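Local coordinates for ABC transporter substrate binding protein (Ribose) (PDB 4WT7) that binds the sugar alcohol D-allitol between its two lobes and probably serves as the solute-binding component of an ABC transporter for carbohydrates, at residues 193-203 against 226-236; 124-135 against 295-303. All blocks are in the same frame, centred on the assembly; numbering follows the deposited sequence.

In the fold
The chain has two sheet-centred lobes with D-allitol held between them. Interaction 1 (193-203 with 226-236) packs two helices in the lobe of the mixed sheet; interaction 2 (124-135 with 295-303) pairs strands in the lobe of the parallel sheet, where both segments cross to the other lobe. Their centres lie about 27 Å apart on opposite sides of the chain's centre, and their nearest atoms are about 9 Å apart, so they do not touch. Interaction 1 supplies Trp226, which lies against the ligand, whereas in interaction 2 the side chain of Ser132 stays about 6 Å away. Along the sequence, interaction 1 is nested within the loop that interaction 2 closes.

Interaction 1: 193-203 against 226-236; sequences DVIPNTVQDAF and WDIPQLGATQA. With X9X (D-allitol), chain C.
The indole of Trp226 is layered between protein and ligand. Pro229 CD sits over the centre of one face, 3.4 Å above the plane, while CAI of D-allitol covers the opposite face, displaced toward the rim. At the ring edge Asp193 OD2 accepts a hydrogen bond from Trp226 NE1 (2.8 Å, 144° at the hydrogen), met nearly along its C-O axis and somewhat out of the ring plane. Asp193 OD1 is held by Gly160 N, fixing the carboxylate at both oxygens. Thr198 OG1 also lies at the indole edge and bonds Val194 O on a lone pair, tying the loop to the first turn of helix 198-212, and Ile195 CG1 comes within 3.4 Å of Trp226 CH2. Ala236 CB lies over a face of the Phe203 ring, 4.1 Å from its centroid, a CH-pi contact, with Gln235 CB at the edge. Between these ends Gly232, lacking a side chain, lets the backbones approach: its CA is 3.7 Å from Val199 O and 4.4 Å from Val199 CA. Val199 is a knob among Ile228, Leu231, Gly232 and Gln235; with CG1 anti to the backbone N (chi1 172°), CG2 faces Ile228 CG2 at 3.6 Å. The axes of 198-203 and 227-236 approach to 7.1 Å and cross at -46°. At the ligand end of this pair Trp226 offers the polyol an aromatic stacking surface, as in periplasmic sugar-binding proteins.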
loop_
_atom_site.group_PDB
_atom_site.type_symbol
_atom_site.label_atom_id
_atom_site.label_comp_id
_atom_site.label_asym_id
_atom_site.label_seq_id
_atom_site.Cartn_x
_atom_site.Cartn_y
_atom_site.Cartn_z
ATOM N N ASP A 193 -12.003 -5.665 -2.492
ATOM C CA ASP A 193 -11.827 -5.222 -1.123
ATOM C C ASP A 193 -12.248 -3.790 -1.064
ATOM O O ASP A 193 -12.331 -3.109 -2.109
ATOM C CB ASP A 193 -10.369 -5.388 -0.578
ATOM C CG ASP A 193 -9.280 -5.178 -1.642
ATOM O OD1 ASP A 193 -9.501 -5.530 -2.821
ATOM O OD2 ASP A 193 -8.168 -4.693 -1.283
ATOM N N VAL A 194 -12.531 -3.320 0.145
ATOM C CA VAL A 194 -13.013 -1.946 0.300
ATOM C C VAL A 194 -12.310 -1.184 1.403
ATOM O O VAL A 194 -11.692 -1.765 2.288
ATOM C CB VAL A 194 -14.525 -1.908 0.646
ATOM C CG1 VAL A 194 -15.372 -2.217 -0.580
ATOM C CG2 VAL A 194 -14.825 -2.856 1.799
ATOM N N ILE A 195 -12.449 0.134 1.353
ATOM C CA ILE A 195 -12.093 0.994 2.482
ATOM C C ILE A 195 -13.170 2.055 2.571
ATOM O O ILE A 195 -13.574 2.583 1.565
ATOM C CB ILE A 195 -10.764 1.725 2.247
ATOM C CG1 ILE A 195 -9.606 0.736 2.236
ATOM C CG2 ILE A 195 -10.492 2.772 3.335
ATOM C CD1 ILE A 195 -8.367 1.353 1.666
ATOM N N PRO A 196 -13.652 2.353 3.780
ATOM C CA PRO A 196 -13.288 1.714 5.057
ATOM C C PRO A 196 -14.119 0.437 5.326
ATOM O O PRO A 196 -14.587 -0.152 4.359
ATOM C CB PRO A 196 -13.542 2.824 6.078
ATOM C CG PRO A 196 -14.697 3.611 5.480
ATOM C CD PRO A 196 -14.543 3.513 3.961
ATOM N N ASN A 197 -14.246 -0.014 6.581
ATOM C CA ASN A 197 -14.939 -1.277 6.875
ATOM C C ASN A 197 -14.201 -2.458 6.259
ATOM O O ASN A 197 -14.793 -3.501 5.950
ATOM C CB ASN A 197 -16.385 -1.285 6.334
ATOM C CG ASN A 197 -17.208 -2.473 6.881
ATOM O OD1 ASN A 197 -17.097 -2.815 8.056
ATOM N ND2 ASN A 197 -17.993 -3.119 6.020
ATOM N N THR A 198 -12.902 -2.293 6.052
ATOM C CA THR A 198 -12.162 -3.258 5.261
ATOM C C THR A 198 -12.232 -4.679 5.873
ATOM O O THR A 198 -12.547 -5.660 5.166
ATOM C CB THR A 198 -10.727 -2.839 5.169
ATOM O OG1 THR A 198 -10.649 -1.511 4.613
ATOM C CG2 THR A 198 -9.921 -3.828 4.318
ATOM N N VAL A 199 -11.930 -4.782 7.179
ATOM C CA VAL A 199 -11.858 -6.085 7.849
ATOM C C VAL A 199 -13.216 -6.836 7.830
ATOM O O VAL A 199 -13.294 -7.982 7.365
ATOM C CB VAL A 199 -11.310 -5.954 9.291
ATOM C CG1 VAL A 199 -11.436 -7.281 10.041
ATOM C CG2 VAL A 199 -9.861 -5.496 9.270
ATOM N N GLN A 200 -14.271 -6.163 8.291
ATOM C CA GLN A 200 -15.595 -6.765 8.383
ATOM C C GLN A 200 -16.081 -7.220 7.015
ATOM O O GLN A 200 -16.652 -8.297 6.873
ATOM C CB GLN A 200 -16.587 -5.787 9.039
ATOM C CG GLN A 200 -16.182 -5.449 10.493
ATOM C CD GLN A 200 -17.235 -4.628 11.256
ATOM O OE1 GLN A 200 -18.170 -4.041 10.649
ATOM N NE2 GLN A 200 -17.093 -4.589 12.602
ATOM N N ASP A 201 -15.805 -6.403 6.007
ATOM C CA ASP A 201 -16.181 -6.694 4.630
ATOM C C ASP A 201 -15.406 -7.872 4.046
ATOM O O ASP A 201 -15.977 -8.707 3.336
ATOM C CB ASP A 201 -15.919 -5.481 3.732
ATOM C CG ASP A 201 -16.236 -5.781 2.283
ATOM O OD1 ASP A 201 -17.423 -5.691 1.919
ATOM O OD2 ASP A 201 -15.307 -6.175 1.529
ATOM N N ALA A 202 -14.095 -7.910 4.307
ATOM C CA ALA A 202 -13.256 -8.965 3.773
ATOM C C ALA A 202 -13.658 -10.303 4.438
ATOM O O ALA A 202 -13.798 -11.347 3.777
ATOM C CB ALA A 202 -11.769 -8.638 4.025
ATOM N N PHE A 203 -13.883 -10.246 5.741
ATOM C CA PHE A 203 -14.418 -11.388 6.480
ATOM C C PHE A 203 -15.710 -11.968 5.835
ATOM O O PHE A 203 -15.841 -13.181 5.619
ATOM C CB PHE A 203 -14.711 -10.935 7.899
ATOM C CG PHE A 203 -15.101 -12.040 8.811
ATOM C CD1 PHE A 203 -16.405 -12.479 8.852
ATOM C CD2 PHE A 203 -14.161 -12.639 9.609
ATOM C CE1 PHE A 203 -16.768 -13.499 9.699
ATOM C CE2 PHE A 203 -14.503 -13.664 10.449
ATOM C CZ PHE A 203 -15.802 -14.100 10.499
ATOM N N TRP A 226 -2.687 -5.534 -0.160
ATOM C CA TRP A 226 -2.303 -4.955 1.109
ATOM C C TRP A 226 -2.953 -5.816 2.190
ATOM O O TRP A 226 -3.806 -6.626 1.886
ATOM C CB TRP A 226 -2.715 -3.488 1.217
ATOM C CG TRP A 226 -4.174 -3.257 1.038
ATOM C CD1 TRP A 226 -4.934 -3.576 -0.059
ATOM C CD2 TRP A 226 -5.049 -2.628 1.959
ATOM N NE1 TRP A 226 -6.245 -3.211 0.141
ATOM C CE2 TRP A 226 -6.344 -2.613 1.368
ATOM C CE3 TRP A 226 -4.885 -2.064 3.211
ATOM C CZ2 TRP A 226 -7.459 -2.077 2.026
ATOM C CZ3 TRP A 226 -5.980 -1.526 3.852
ATOM C CH2 TRP A 226 -7.248 -1.540 3.267
ATOM N N ASP A 227 -2.603 -5.612 3.446
ATOM C CA ASP A 227 -2.798 -6.684 4.424
ATOM C C ASP A 227 -4.023 -6.582 5.353
ATOM O O ASP A 227 -4.302 -7.509 6.093
ATOM C CB ASP A 227 -1.488 -6.976 5.167
ATOM C CG ASP A 227 -1.092 -5.897 6.182
ATOM O OD1 ASP A 227 -1.795 -4.866 6.298
ATOM O OD2 ASP A 227 -0.051 -6.122 6.859
ATOM N N ILE A 228 -4.779 -5.487 5.272
ATOM C CA ILE A 228 -5.986 -5.371 6.069
ATOM C C ILE A 228 -7.113 -6.286 5.567
ATOM O O ILE A 228 -7.788 -6.929 6.395
ATOM C CB ILE A 228 -6.402 -3.886 6.211
ATOM C CG1 ILE A 228 -5.229 -3.090 6.819
ATOM C CG2 ILE A 228 -7.620 -3.732 7.076
ATOM C CD1 ILE A 228 -4.605 -3.730 8.094
ATOM N N PRO A 229 -7.308 -6.395 4.236
ATOM C CA PRO A 229 -8.244 -7.442 3.770
ATOM C C PRO A 229 -7.708 -8.835 4.143
ATOM O O PRO A 229 -8.478 -9.756 4.519
ATOM C CB PRO A 229 -8.254 -7.272 2.259
ATOM C CG PRO A 229 -7.806 -5.839 2.039
ATOM C CD PRO A 229 -6.882 -5.491 3.156
ATOM N N GLN A 230 -6.385 -8.985 4.068
ATOM C CA GLN A 230 -5.755 -10.224 4.499
ATOM C C GLN A 230 -6.210 -10.573 5.913
ATOM O O GLN A 230 -6.546 -11.715 6.187
ATOM C CB GLN A 230 -4.229 -10.151 4.412
ATOM C CG GLN A 230 -3.502 -11.456 4.737
ATOM C CD GLN A 230 -1.975 -11.270 4.794
ATOM O OE1 GLN A 230 -1.457 -10.145 4.715
ATOM N NE2 GLN A 230 -1.257 -12.376 4.938
ATOM N N LEU A 231 -6.209 -9.585 6.802
ATOM C CA LEU A 231 -6.621 -9.779 8.197
ATOM C C LEU A 231 -8.069 -10.298 8.281
ATOM O O LEU A 231 -8.337 -11.283 8.948
ATOM C CB LEU A 231 -6.507 -8.455 8.954
ATOM C CG LEU A 231 -6.884 -8.387 10.441
ATOM C CD1 LEU A 231 -6.197 -9.503 11.216
ATOM C CD2 LEU A 231 -6.506 -6.984 11.005
ATOM N N GLY A 232 -8.992 -9.636 7.593
ATOM C CA GLY A 232 -10.346 -10.152 7.455
ATOM C C GLY A 232 -10.429 -11.584 6.923
ATOM O O GLY A 232 -11.128 -12.424 7.484
ATOM N N ALA A 233 -9.738 -11.832 5.815
ATOM C CA ALA A 233 -9.622 -13.149 5.209
ATOM C C ALA A 233 -9.196 -14.222 6.213
ATOM O O ALA A 233 -9.837 -15.266 6.316
ATOM C CB ALA A 233 -8.626 -13.090 4.054
ATOM N N THR A 234 -8.110 -13.944 6.925
ATOM C CA THR A 234 -7.495 -14.896 7.839
ATOM C C THR A 234 -8.490 -15.263 8.942
ATOM O O THR A 234 -8.739 -16.445 9.224
ATOM C CB THR A 234 -6.192 -14.285 8.407
ATOM O OG1 THR A 234 -5.328 -13.977 7.309
ATOM C CG2 THR A 234 -5.481 -15.241 9.360
ATOM N N GLN A 235 -9.095 -14.240 9.528
ATOM C CA GLN A 235 -10.127 -14.459 10.520
ATOM C C GLN A 235 -11.255 -15.336 9.974
ATOM O O GLN A 235 -11.691 -16.253 10.674
ATOM C CB GLN A 235 -10.700 -13.130 10.992
ATOM C CG GLN A 235 -9.701 -12.259 11.707
ATOM C CD GLN A 235 -10.192 -10.825 11.869
ATOM O OE1 GLN A 235 -11.276 -10.482 11.411
ATOM N NE2 GLN A 235 -9.391 -9.988 12.519
ATOM N N ALA A 236 -11.725 -15.066 8.746
ATOM C CA ALA A 236 -12.861 -15.822 8.221
ATOM C C ALA A 236 -12.460 -17.289 8.060
ATOM O O ALA A 236 -13.266 -18.174 8.305
ATOM C CB ALA A 236 -13.382 -15.229 6.876
HETATM O OAA X9X C . -4.574 1.759 -1.562
HETATM C CAG X9X C . -4.695 0.826 -0.549
HETATM C CAI X9X C . -3.454 0.351 0.133
HETATM O OAC X9X C . -2.685 -0.487 -0.697
HETATM C CAK X9X C . -2.688 1.495 0.731
HETATM O OAE X9X C . -3.595 2.178 1.508
HETATM C CAL X9X C . -1.592 1.009 1.681
HETATM O OAF X9X C . -2.108 0.192 2.673
HETATM C CAJ X9X C . -0.358 0.395 1.049
HETATM O OAD X9X C . -0.507 -0.939 0.703
HETATM C CAH X9X C . 0.244 1.168 -0.105
HETATM O OAB X9X C . 1.638 1.022 -0.269
#

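Interaction 2: 124-135 against 295-303; sequences SHSLNNSTSDNW and LPRESYVPA
Leu295 CD1 packs on Asn128 CB at 3.6 Å, and Pro296 offers its carbonyl to Asn128 ND2. ND2 also donates to Ser299 OG (2.8 Å); both acceptors lie near the amide plane, fixing its rotation, while Asn285 holds OD1. The Arg297 chain, bent at chi2 (-71°) and chi3 (-65°), brings NH1 to Ser124 O at 3.1 Å, in the guanidinium plane but above the carbonyl plane, and Arg297 O accepts from Asn129 N. From Glu298, OE2 accepts from Asn129 ND2 at 3.0 Å, from above the carboxylate plane, and OE1 receives Tyr300 OH on its anti lone pair. Ser299 N bonds Asn129 O and Ser299 O bonds Thr131 N, continuing the parallel ladder. Tyr300 runs beside Thr131, CE1 being 3.6 Å from Thr131 CG2. Val301 N extends the ladder to Thr131 O; waters then bridge Val301 O to Asp133 N and Pro302 O to Ser132 OG, which also bonds Gln273 OE1 of the allitol pocket. Strand 298-300 is thus an edge strand beside 129-131, and the two run on into strand 304-307 and helix 134-148, where the chain crosses between lobes, as in the hinge of periplasmic binding proteins; Ser130 and Val301 pack against helix 275-290.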
loop_
_atom_site.group_PDB
_atom_site.type_symbol
_atom_site.label_atom_id
_atom_site.label_comp_id
_atom_site.label_asym_id
_atom_site.label_seq_id
_atom_site.Cartn_x
_atom_site.Cartn_y
_atom_site.Cartn_z
ATOM N N SER A 124 2.748 11.081 -13.983
ATOM C CA SER A 124 3.565 11.899 -14.863
ATOM C C SER A 124 3.809 13.298 -14.339
ATOM O O SER A 124 4.746 13.989 -14.779
ATOM C CB SER A 124 2.839 12.058 -16.202
ATOM O OG SER A 124 3.101 10.937 -16.996
ATOM N N HIS A 125 2.925 13.736 -13.448
ATOM C CA HIS A 125 2.929 15.111 -12.952
ATOM C C HIS A 125 3.687 15.201 -11.648
ATOM O O HIS A 125 3.916 16.300 -11.111
ATOM C CB HIS A 125 1.507 15.627 -12.802
ATOM C CG HIS A 125 0.707 15.457 -14.056
ATOM N ND1 HIS A 125 1.127 15.971 -15.266
ATOM C CD2 HIS A 125 -0.431 14.769 -14.309
ATOM C CE1 HIS A 125 0.275 15.608 -16.211
ATOM N NE2 HIS A 125 -0.687 14.896 -15.651
ATOM N N SER A 126 4.106 14.054 -11.134
ATOM C CA SER A 126 4.917 14.058 -9.954
ATOM C C SER A 126 6.374 14.157 -10.351
ATOM O O SER A 126 6.766 13.505 -11.303
ATOM C CB SER A 126 4.689 12.771 -9.178
ATOM O OG SER A 126 5.488 12.756 -8.008
ATOM N N LEU A 127 7.169 14.938 -9.610
ATOM C CA LEU A 127 8.628 15.011 -9.775
ATOM C C LEU A 127 9.339 13.832 -9.135
ATOM O O LEU A 127 10.475 13.499 -9.488
ATOM C CB LEU A 127 9.165 16.286 -9.126
ATOM C CG LEU A 127 8.698 17.497 -9.944
ATOM C CD1 LEU A 127 8.810 18.789 -9.163
ATOM C CD2 LEU A 127 9.500 17.521 -11.205
ATOM N N ASN A 128 8.683 13.204 -8.169
ATOM C CA ASN A 128 9.317 12.106 -7.499
ATOM C C ASN A 128 8.297 11.306 -6.692
ATOM O O ASN A 128 7.518 11.872 -5.926
ATOM C CB ASN A 128 10.431 12.669 -6.602
ATOM C CG ASN A 128 10.992 11.644 -5.646
ATOM O OD1 ASN A 128 10.645 11.625 -4.458
ATOM N ND2 ASN A 128 11.835 10.778 -6.152
ATOM N N ASN A 129 8.295 10.005 -6.929
ATOM C CA ASN A 129 7.342 9.076 -6.294
ATOM C C ASN A 129 8.162 8.215 -5.349
ATOM O O ASN A 129 9.057 7.463 -5.796
ATOM C CB ASN A 129 6.636 8.215 -7.371
ATOM C CG ASN A 129 5.665 7.193 -6.782
ATOM O OD1 ASN A 129 5.190 7.335 -5.632
ATOM N ND2 ASN A 129 5.398 6.125 -7.546
ATOM N N SER A 130 7.936 8.417 -4.046
ATOM C CA SER A 130 8.480 7.548 -3.004
ATOM C C SER A 130 7.568 6.335 -2.839
ATOM O O SER A 130 6.382 6.472 -2.578
ATOM C CB SER A 130 8.612 8.286 -1.662
ATOM O OG SER A 130 9.519 9.362 -1.738
ATOM N N THR A 131 8.135 5.147 -2.995
ATOM C CA THR A 131 7.339 3.957 -3.115
ATOM C C THR A 131 8.274 2.785 -2.898
ATOM O O THR A 131 9.477 2.923 -3.122
ATOM C CB THR A 131 6.667 3.899 -4.523
ATOM O OG1 THR A 131 5.709 2.848 -4.577
ATOM C CG2 THR A 131 7.699 3.654 -5.642
ATOM N N SER A 132 7.759 1.658 -2.413
ATOM C CA SER A 132 8.541 0.431 -2.450
ATOM C C SER A 132 8.753 0.076 -3.919
ATOM O O SER A 132 8.050 0.595 -4.769
ATOM C CB SER A 132 7.783 -0.722 -1.751
ATOM O OG SER A 132 7.605 -0.463 -0.364
ATOM N N ASP A 133 9.701 -0.809 -4.211
ATOM C CA ASP A 133 9.827 -1.394 -5.529
ATOM C C ASP A 133 8.770 -2.490 -5.601
ATOM O O ASP A 133 9.018 -3.636 -5.205
ATOM C CB ASP A 133 11.212 -1.988 -5.715
ATOM C CG ASP A 133 11.337 -2.853 -6.947
ATOM O OD1 ASP A 133 10.327 -3.203 -7.597
ATOM O OD2 ASP A 133 12.503 -3.181 -7.295
ATOM N N ASN A 134 7.601 -2.116 -6.094
ATOM C CA ASN A 134 6.455 -3.009 -6.105
ATOM C C ASN A 134 6.520 -4.148 -7.110
ATOM O O ASN A 134 5.822 -5.131 -6.977
ATOM C CB ASN A 134 5.183 -2.190 -6.249
ATOM C CG ASN A 134 4.886 -1.460 -4.981
ATOM O OD1 ASN A 134 4.623 -2.088 -3.963
ATOM N ND2 ASN A 134 5.028 -0.150 -4.997
ATOM N N TRP A 135 7.417 -4.055 -8.072
ATOM C CA TRP A 135 7.661 -5.200 -8.922
ATOM C C TRP A 135 8.301 -6.323 -8.104
ATOM O O TRP A 135 7.875 -7.490 -8.180
ATOM C CB TRP A 135 8.520 -4.770 -10.089
ATOM C CG TRP A 135 7.788 -3.801 -10.983
ATOM C CD1 TRP A 135 6.933 -4.135 -11.987
ATOM C CD2 TRP A 135 7.826 -2.364 -10.954
ATOM N NE1 TRP A 135 6.461 -3.025 -12.588
ATOM C CE2 TRP A 135 6.996 -1.909 -11.983
ATOM C CE3 TRP A 135 8.521 -1.416 -10.180
ATOM C CZ2 TRP A 135 6.775 -0.541 -12.247
ATOM C CZ3 TRP A 135 8.315 -0.052 -10.445
ATOM C CH2 TRP A 135 7.449 0.366 -11.471
ATOM N N LEU A 295 15.642 15.521 -8.861
ATOM C CA LEU A 295 15.316 14.249 -8.255
ATOM C C LEU A 295 15.150 13.198 -9.299
ATOM O O LEU A 295 14.667 13.487 -10.378
ATOM C CB LEU A 295 13.977 14.353 -7.535
ATOM C CG LEU A 295 13.939 15.407 -6.435
ATOM C CD1 LEU A 295 12.559 15.434 -5.797
ATOM C CD2 LEU A 295 15.034 15.147 -5.400
ATOM N N PRO A 296 15.476 11.956 -8.949
ATOM C CA PRO A 296 15.044 10.809 -9.754
ATOM C C PRO A 296 13.526 10.745 -9.760
ATOM O O PRO A 296 12.921 11.238 -8.801
ATOM C CB PRO A 296 15.613 9.606 -8.997
ATOM C CG PRO A 296 15.839 10.098 -7.587
ATOM C CD PRO A 296 16.088 11.566 -7.668
ATOM N N ARG A 297 12.917 10.156 -10.785
ATOM C CA ARG A 297 11.458 10.086 -10.858
ATOM C C ARG A 297 10.879 9.201 -9.756
ATOM O O ARG A 297 9.777 9.426 -9.303
ATOM C CB ARG A 297 11.000 9.497 -12.194
ATOM C CG ARG A 297 11.498 10.249 -13.432
ATOM C CD ARG A 297 10.818 11.597 -13.575
ATOM N NE ARG A 297 9.385 11.447 -13.812
ATOM C CZ ARG A 297 8.520 12.454 -13.834
ATOM N NH1 ARG A 297 7.218 12.219 -14.020
ATOM N NH2 ARG A 297 8.945 13.697 -13.674
ATOM N N GLU A 298 11.597 8.161 -9.354
ATOM C CA GLU A 298 11.078 7.333 -8.249
ATOM C C GLU A 298 12.222 7.116 -7.277
ATOM O O GLU A 298 13.380 7.146 -7.692
ATOM C CB GLU A 298 10.507 6.003 -8.768
ATOM C CG GLU A 298 9.430 6.154 -9.884
ATOM C CD GLU A 298 8.272 5.148 -9.775
ATOM O OE1 GLU A 298 8.505 3.933 -9.514
ATOM O OE2 GLU A 298 7.105 5.576 -9.959
ATOM N N SER A 299 11.885 6.924 -5.998
ATOM C CA SER A 299 12.845 6.642 -4.931
ATOM C C SER A 299 12.316 5.444 -4.148
ATOM O O SER A 299 11.257 5.530 -3.534
ATOM C CB SER A 299 12.994 7.868 -4.028
ATOM O OG SER A 299 13.507 8.948 -4.804
ATOM N N TYR A 300 13.030 4.324 -4.192
ATOM C CA TYR A 300 12.522 3.080 -3.623
ATOM C C TYR A 300 13.024 2.844 -2.240
ATOM O O TYR A 300 14.204 2.983 -1.962
ATOM C CB TYR A 300 12.870 1.886 -4.522
ATOM C CG TYR A 300 12.318 2.068 -5.931
ATOM C CD1 TYR A 300 10.958 2.059 -6.163
ATOM C CD2 TYR A 300 13.163 2.267 -7.017
ATOM C CE1 TYR A 300 10.448 2.241 -7.435
ATOM C CE2 TYR A 300 12.669 2.446 -8.287
ATOM C CZ TYR A 300 11.315 2.431 -8.496
ATOM O OH TYR A 300 10.791 2.614 -9.751
ATOM N N VAL A 301 12.105 2.500 -1.360
ATOM C CA VAL A 301 12.449 2.160 0.004
ATOM C C VAL A 301 12.298 0.657 0.156
ATOM O O VAL A 301 11.271 0.099 -0.253
ATOM C CB VAL A 301 11.522 2.822 0.999
ATOM C CG1 VAL A 301 11.788 2.233 2.409
ATOM C CG2 VAL A 301 11.725 4.317 0.979
ATOM N N PRO A 302 13.311 -0.003 0.744
ATOM C CA PRO A 302 13.278 -1.455 0.758
ATOM C C PRO A 302 12.045 -1.989 1.497
ATOM O O PRO A 302 11.513 -1.328 2.390
ATOM C CB PRO A 302 14.580 -1.827 1.478
ATOM C CG PRO A 302 15.519 -0.668 1.146
ATOM C CD PRO A 302 14.608 0.535 1.191
ATOM N N ALA A 303 11.621 -3.184 1.105
ATOM C CA ALA A 303 10.508 -3.908 1.741
ATOM C C ALA A 303 11.010 -5.265 2.159
ATOM O O ALA A 303 11.953 -5.752 1.583
ATOM C CB ALA A 303 9.371 -4.087 0.779
HETATM O O HOH W 1 7.336 15.881 -13.790
HETATM O O HOH W 2 7.362 10.719 -10.758
HETATM O O HOH W 3 12.303 14.745 -10.956
HETATM O O HOH W 4 8.973 -0.060 2.133
HETATM O O HOH W 5 11.352 -1.715 -2.111
#